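Side-chain contacts in putative TIM-barrel metal-dependent hydrolase (Mycobacterium avium subsp. paratuberculosis S397, PDB 4DZI), which probably acts as a metal-dependent hydrolase of the amidohydrolase superfamily, with a site that holds two cadmium ions in the crystal: residues T24-K29 with F146-D151; K32-Q37 with D135-M140. One frame throughout, in Å; residues are numbered along the deposited sequence.

Contact 1: residues T24-K29 with F146-D151; sequences TRHLDK and FNLWLD
Arg25 reaches Trp149 because its CG stands anti to the backbone N (chi1 -176°) and the chain runs straight until it bends at chi3, which turns the guanidinium broadside to the indole. Trp149, at chi1 163°, swings its ring out beside its own carbonyl carbon, which brings CD1 and NE1 to the turn. The two residues join a type I beta turn, Thr24 to Leu27, to helix 136-153 of what is probably a TIM barrel of the amidohydrolase family. Their planes stand 85° apart, an edge-to-face arrangement in which the guanidinium offers the face and the indole the edge. Trp149 CD1 sits over the centre of the cationic group, 3.5 Å from Arg25 CZ, and Trp149 NE1 lies 3.6 Å from Arg25 NH2. Since the charge lies near the plane of the indole and not above its face, the pair is a van der Waals contact and not a cation-pi stack. The guanidinium is held in this orientation at least in part by salt bridges, NE with Asp21 and NH1 with Glu152 and Asp153. Glu152 also accepts a hydrogen bond from His26 NE2, thereby tying two successive turn residues to the end of the same helix. Next to the indole, His26 rests obliquely on the helix backbone, with CD2 3.8 Å from Trp149 N, while Arg25 CG lies over one face of the imidazole. The turn itself is closed by Leu27 N bonding to Thr24 O. On the flank of the helix, the methyl CD1 of Leu148 packs 3.7 Å from His26 CB.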
loop_
_atom_site.group_PDB
_atom_site.type_symbol
_atom_site.label_atom_id
_atom_site.label_comp_id
_atom_site.label_asym_id
_atom_site.label_seq_id
_atom_site.Cartn_x
_atom_site.Cartn_y
_atom_site.Cartn_z
ATOM N N THR C 24 -9.094 -8.468 -31.793
ATOM C CA THR C 24 -9.861 -9.471 -32.533
ATOM C C THR C 24 -9.375 -9.711 -33.975
ATOM O O THR C 24 -9.565 -10.793 -34.509
ATOM C CB THR C 24 -11.365 -9.100 -32.567
ATOM O OG1 THR C 24 -11.556 -7.854 -33.263
ATOM C CG2 THR C 24 -11.940 -8.957 -31.117
ATOM N N ARG C 25 -8.781 -8.689 -34.587
ATOM C CA ARG C 25 -8.378 -8.735 -35.999
ATOM C C ARG C 25 -7.569 -9.975 -36.308
ATOM O O ARG C 25 -7.774 -10.620 -37.352
ATOM C CB ARG C 25 -7.582 -7.477 -36.383
ATOM C CG ARG C 25 -7.227 -7.432 -37.874
ATOM C CD ARG C 25 -6.371 -6.215 -38.223
ATOM N NE ARG C 25 -7.011 -4.970 -37.811
ATOM C CZ ARG C 25 -6.448 -3.767 -37.923
ATOM N NH1 ARG C 25 -5.226 -3.639 -38.473
ATOM N NH2 ARG C 25 -7.103 -2.699 -37.507
ATOM N N HIS C 26 -6.643 -10.320 -35.414
ATOM C CA HIS C 26 -5.799 -11.500 -35.613
ATOM C C HIS C 26 -5.951 -12.551 -34.534
ATOM O O HIS C 26 -5.031 -13.326 -34.277
ATOM C CB HIS C 26 -4.335 -11.091 -35.757
ATOM C CG HIS C 26 -4.100 -10.120 -36.881
ATOM N ND1 HIS C 26 -4.189 -10.484 -38.197
ATOM C CD2 HIS C 26 -3.818 -8.763 -36.869
ATOM C CE1 HIS C 26 -3.960 -9.409 -38.977
ATOM N NE2 HIS C 26 -3.733 -8.350 -38.170
ATOM N N LEU C 27 -7.125 -12.592 -33.903
ATOM C CA LEU C 27 -7.389 -13.560 -32.848
ATOM C C LEU C 27 -7.794 -14.920 -33.398
ATOM O O LEU C 27 -8.657 -14.995 -34.271
ATOM C CB LEU C 27 -8.485 -13.039 -31.929
ATOM C CG LEU C 27 -8.876 -13.844 -30.695
ATOM C CD1 LEU C 27 -7.736 -13.823 -29.686
ATOM C CD2 LEU C 27 -10.159 -13.273 -30.105
ATOM N N ASP C 28 -7.190 -15.967 -32.847
ATOM C CA ASP C 28 -7.575 -17.352 -33.171
ATOM C C ASP C 28 -9.088 -17.535 -32.907
ATOM O O ASP C 28 -9.575 -17.211 -31.834
ATOM C CB ASP C 28 -6.736 -18.311 -32.321
ATOM C CG ASP C 28 -7.077 -19.774 -32.569
ATOM O OD1 ASP C 28 -8.169 -20.068 -33.107
ATOM O OD2 ASP C 28 -6.245 -20.633 -32.215
ATOM N N LYS C 29 -9.848 -18.024 -33.886
ATOM C CA LYS C 29 -11.302 -18.104 -33.715
ATOM C C LYS C 29 -11.724 -18.963 -32.525
ATOM O O LYS C 29 -12.841 -18.843 -32.053
ATOM C CB LYS C 29 -11.994 -18.582 -34.986
ATOM C CG LYS C 29 -11.162 -19.534 -35.823
ATOM C CD LYS C 29 -11.680 -20.960 -35.768
ATOM C CE LYS C 29 -11.161 -21.750 -36.958
ATOM N NZ LYS C 29 -12.028 -22.917 -37.261
ATOM N N PHE C 146 -3.160 -9.045 -30.194
ATOM C CA PHE C 146 -2.889 -7.652 -30.001
ATOM C C PHE C 146 -1.527 -7.231 -30.579
ATOM O O PHE C 146 -1.411 -6.176 -31.222
ATOM C CB PHE C 146 -2.924 -7.318 -28.487
ATOM C CG PHE C 146 -2.480 -5.898 -28.181
ATOM C CD1 PHE C 146 -3.362 -4.848 -28.346
ATOM C CD2 PHE C 146 -1.175 -5.623 -27.775
ATOM C CE1 PHE C 146 -2.970 -3.542 -28.064
ATOM C CE2 PHE C 146 -0.759 -4.308 -27.541
ATOM C CZ PHE C 146 -1.679 -3.273 -27.688
ATOM N N ASN C 147 -0.503 -8.031 -30.309
ATOM C CA ASN C 147 0.843 -7.720 -30.757
ATOM C C ASN C 147 0.902 -7.755 -32.290
ATOM O O ASN C 147 1.592 -6.941 -32.884
ATOM C CB ASN C 147 1.817 -8.725 -30.162
ATOM C CG ASN C 147 2.061 -8.497 -28.683
ATOM O OD1 ASN C 147 1.721 -7.450 -28.141
ATOM N ND2 ASN C 147 2.699 -9.472 -28.037
ATOM N N LEU C 148 0.176 -8.688 -32.912
ATOM C CA LEU C 148 0.093 -8.724 -34.384
ATOM C C LEU C 148 -0.568 -7.443 -34.893
ATOM O O LEU C 148 -0.093 -6.824 -35.843
ATOM C CB LEU C 148 -0.698 -9.960 -34.849
ATOM C CG LEU C 148 -0.015 -11.337 -34.698
ATOM C CD1 LEU C 148 -0.968 -12.501 -34.944
ATOM C CD2 LEU C 148 1.160 -11.409 -35.660
ATOM N N TRP C 149 -1.690 -7.048 -34.270
ATOM C CA TRP C 149 -2.340 -5.819 -34.629
ATOM C C TRP C 149 -1.397 -4.630 -34.487
ATOM O O TRP C 149 -1.351 -3.719 -35.321
ATOM C CB TRP C 149 -3.625 -5.598 -33.779
ATOM C CG TRP C 149 -3.998 -4.151 -33.914
ATOM C CD1 TRP C 149 -4.634 -3.552 -34.994
ATOM C CD2 TRP C 149 -3.586 -3.040 -33.037
ATOM N NE1 TRP C 149 -4.695 -2.210 -34.835
ATOM C CE2 TRP C 149 -4.096 -1.837 -33.641
ATOM C CE3 TRP C 149 -2.904 -2.953 -31.801
ATOM C CZ2 TRP C 149 -3.901 -0.581 -33.079
ATOM C CZ3 TRP C 149 -2.729 -1.676 -31.228
ATOM C CH2 TRP C 149 -3.211 -0.510 -31.867
ATOM N N LEU C 150 -0.630 -4.628 -33.392
ATOM C CA LEU C 150 0.225 -3.471 -33.078
ATOM C C LEU C 150 1.336 -3.323 -34.118
ATOM O O LEU C 150 1.638 -2.217 -34.573
ATOM C CB LEU C 150 0.843 -3.649 -31.693
ATOM C CG LEU C 150 1.776 -2.540 -31.216
ATOM C CD1 LEU C 150 1.080 -1.197 -31.022
ATOM C CD2 LEU C 150 2.394 -3.022 -29.886
ATOM N N ASP C 151 1.909 -4.449 -34.495
ATOM C CA ASP C 151 3.020 -4.421 -35.456
ATOM C C ASP C 151 2.477 -4.018 -36.830
ATOM O O ASP C 151 3.173 -3.410 -37.641
ATOM C CB ASP C 151 3.672 -5.794 -35.529
ATOM C CG ASP C 151 5.084 -5.754 -36.191
ATOM O OD1 ASP C 151 5.775 -4.714 -36.116
ATOM O OD2 ASP C 151 5.493 -6.794 -36.740
#

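Contact 2: residues K32-Q37 with D135-M140; sequences KRRGVQ and DIEATM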
loop_
_atom_site.group_PDB
_atom_site.type_symbol
_atom_site.label_atom_id
_atom_site.label_comp_id
_atom_site.label_asym_id
_atom_site.label_seq_id
_atom_site.Cartn_x
_atom_site.Cartn_y
_atom_site.Cartn_z
ATOM N N LYS C 32 -12.906 -16.574 -29.839
ATOM C CA LYS C 32 -13.738 -15.484 -30.306
ATOM C C LYS C 32 -14.678 -15.002 -29.192
ATOM O O LYS C 32 -15.036 -13.840 -29.151
ATOM C CB LYS C 32 -14.523 -15.941 -31.546
ATOM C CG LYS C 32 -15.472 -14.938 -32.160
ATOM C CD LYS C 32 -16.328 -15.685 -33.191
ATOM C CE LYS C 32 -16.866 -14.786 -34.293
ATOM N NZ LYS C 32 -17.597 -13.615 -33.744
ATOM N N ARG C 33 -15.070 -15.899 -28.295
ATOM C CA ARG C 33 -15.927 -15.513 -27.176
ATOM C C ARG C 33 -15.108 -15.420 -25.901
ATOM O O ARG C 33 -15.386 -14.587 -25.026
ATOM C CB ARG C 33 -17.066 -16.526 -26.980
ATOM C CG ARG C 33 -17.858 -16.809 -28.260
ATOM C CD ARG C 33 -18.345 -15.545 -28.963
ATOM N NE ARG C 33 -19.077 -15.990 -30.168
ATOM C CZ ARG C 33 -19.705 -15.201 -31.038
ATOM N NH1 ARG C 33 -19.752 -13.876 -30.886
ATOM N NH2 ARG C 33 -20.313 -15.764 -32.075
ATOM N N ARG C 34 -14.103 -16.277 -25.778
ATOM C CA ARG C 34 -13.265 -16.262 -24.596
ATOM C C ARG C 34 -12.453 -14.976 -24.419
ATOM O O ARG C 34 -12.124 -14.593 -23.289
ATOM C CB ARG C 34 -12.356 -17.475 -24.523
ATOM C CG ARG C 34 -13.119 -18.731 -24.113
ATOM C CD ARG C 34 -12.339 -19.989 -24.462
ATOM N NE ARG C 34 -11.170 -20.150 -23.621
ATOM C CZ ARG C 34 -10.387 -21.228 -23.641
ATOM N NH1 ARG C 34 -10.665 -22.243 -24.457
ATOM N NH2 ARG C 34 -9.330 -21.298 -22.858
ATOM N N GLY C 35 -12.116 -14.346 -25.544
ATOM C CA GLY C 35 -11.320 -13.113 -25.556
ATOM C C GLY C 35 -12.193 -11.876 -25.522
ATOM O O GLY C 35 -13.254 -11.861 -24.915
ATOM N N VAL C 36 -11.768 -10.853 -26.246
ATOM C CA VAL C 36 -12.478 -9.625 -26.356
ATOM C C VAL C 36 -13.523 -9.656 -27.474
ATOM O O VAL C 36 -13.212 -10.066 -28.605
ATOM C CB VAL C 36 -11.490 -8.476 -26.677
ATOM C CG1 VAL C 36 -12.249 -7.170 -26.856
ATOM C CG2 VAL C 36 -10.419 -8.381 -25.600
ATOM N N GLN C 37 -14.748 -9.227 -27.152
ATOM C CA GLN C 37 -15.792 -8.937 -28.156
ATOM C C GLN C 37 -16.304 -7.547 -27.933
ATOM O O GLN C 37 -16.407 -7.086 -26.788
ATOM C CB GLN C 37 -17.019 -9.842 -28.006
ATOM C CG GLN C 37 -16.782 -11.322 -28.017
ATOM C CD GLN C 37 -18.124 -12.047 -27.864
ATOM O OE1 GLN C 37 -18.919 -12.102 -28.811
ATOM N NE2 GLN C 37 -18.389 -12.563 -26.675
ATOM N N ASP C 135 -8.429 -17.001 -17.412
ATOM C CA ASP C 135 -8.406 -17.817 -18.634
ATOM C C ASP C 135 -7.026 -17.631 -19.233
ATOM O O ASP C 135 -6.817 -16.754 -20.075
ATOM C CB ASP C 135 -9.511 -17.398 -19.600
ATOM C CG ASP C 135 -9.651 -18.356 -20.800
ATOM O OD1 ASP C 135 -8.667 -19.091 -21.066
ATOM O OD2 ASP C 135 -10.721 -18.367 -21.462
ATOM N N ILE C 136 -6.090 -18.470 -18.800
ATOM C CA ILE C 136 -4.692 -18.372 -19.222
ATOM C C ILE C 136 -4.521 -18.550 -20.744
ATOM O O ILE C 136 -3.799 -17.796 -21.410
ATOM C CB ILE C 136 -3.837 -19.424 -18.500
ATOM C CG1 ILE C 136 -4.001 -19.313 -16.981
ATOM C CG2 ILE C 136 -2.371 -19.334 -18.919
ATOM C CD1 ILE C 136 -3.408 -18.061 -16.401
ATOM N N GLU C 137 -5.211 -19.521 -21.321
ATOM C CA GLU C 137 -5.105 -19.698 -22.779
ATOM C C GLU C 137 -5.652 -18.487 -23.537
ATOM O O GLU C 137 -5.072 -18.079 -24.546
ATOM C CB GLU C 137 -5.843 -20.968 -23.236
ATOM C CG GLU C 137 -5.150 -22.248 -22.808
ATOM C CD GLU C 137 -5.839 -23.501 -23.324
ATOM O OE1 GLU C 137 -7.088 -23.515 -23.431
ATOM O OE2 GLU C 137 -5.125 -24.482 -23.616
ATOM N N ALA C 138 -6.781 -17.929 -23.095
ATOM C CA ALA C 138 -7.346 -16.751 -23.779
ATOM C C ALA C 138 -6.407 -15.543 -23.599
ATOM O O ALA C 138 -6.288 -14.708 -24.487
ATOM C CB ALA C 138 -8.744 -16.419 -23.253
ATOM N N THR C 139 -5.776 -15.447 -22.430
ATOM C CA THR C 139 -4.773 -14.389 -22.182
ATOM C C THR C 139 -3.658 -14.431 -23.218
ATOM O O THR C 139 -3.376 -13.426 -23.878
ATOM C CB THR C 139 -4.134 -14.507 -20.774
ATOM O OG1 THR C 139 -5.112 -14.182 -19.782
ATOM C CG2 THR C 139 -2.969 -13.525 -20.620
ATOM N N MET C 140 -3.040 -15.596 -23.372
ATOM C CA MET C 140 -1.897 -15.716 -24.278
ATOM C C MET C 140 -2.303 -15.490 -25.726
ATOM O O MET C 140 -1.568 -14.833 -26.482
ATOM C CB MET C 140 -1.205 -17.095 -24.128
ATOM C CG MET C 140 -0.724 -17.413 -22.722
ATOM S SD MET C 140 0.301 -16.160 -21.913
ATOM C CE MET C 140 1.874 -16.408 -22.699
HETATM O O HOH W 1 -12.392 -16.197 -21.032
#
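Two carboxylates line the edge of the Arg34 guanidinium, and Ala138 N approaches it obliquely. The carboxylate of Asp135 is nearly coplanar with it, the planes 21° apart, and is gripped side-on in a bidentate salt bridge: Arg34 NE bonds to Asp135 OD2 at 2.8 Å and Arg34 NH2 to Asp135 OD1 at 2.9 Å, each oxygen using its syn lone pair. The second of these bonds is almost perfectly straight, at 179°. Glu137, whose carboxylate is turned 31° from the guanidinium, takes another proton of Arg34 NH2 on the anti lone pair of OE1, at 3.2 Å, and Lys30 makes a weak, long ion pair with the same oxygen. A bend at chi3 swings the guanidinium of Arg34 into this network. Asp135 is also the N-cap of helix 136-153, its OD1 accepting from Ala138 N at 3.0 Å from well above the carboxylate plane, so the arginine and the helix start hold one oxygen from different directions. Such sharing probably favours the charged form of the acid. A water donates to both Arg34 O and Asp135 OD2, bridging backbone and carboxylate, while Ala138 CB packs 4.0 Å from Arg34 CB. The contact thus fastens the first turn of helix 136-153 to the loop entering strand 36-40, an outermost strand of a small antiparallel sheet, while Met140 on the same helix packs against helix 174-186.

From the N terminus, the chain leaves strand 9-15, passes through the turn of contact 1 and then, within a few residues, the first segment of contact 2 on its way into strand 36-40. It returns after the small antiparallel sheet and strand 115-121 to enter helix 136-153, whose start closes contact 2 and whose later turns close contact 1. The loop of 97 residues closed by contact 2 therefore lies wholly within the 116-residue loop of contact 1. Their centres are about 12 Å apart, and they touch where Thr24 CG2 meets Val36 O and Leu27 CD2 packs on Lys32 CA. Together they clamp one connecting segment along one helix.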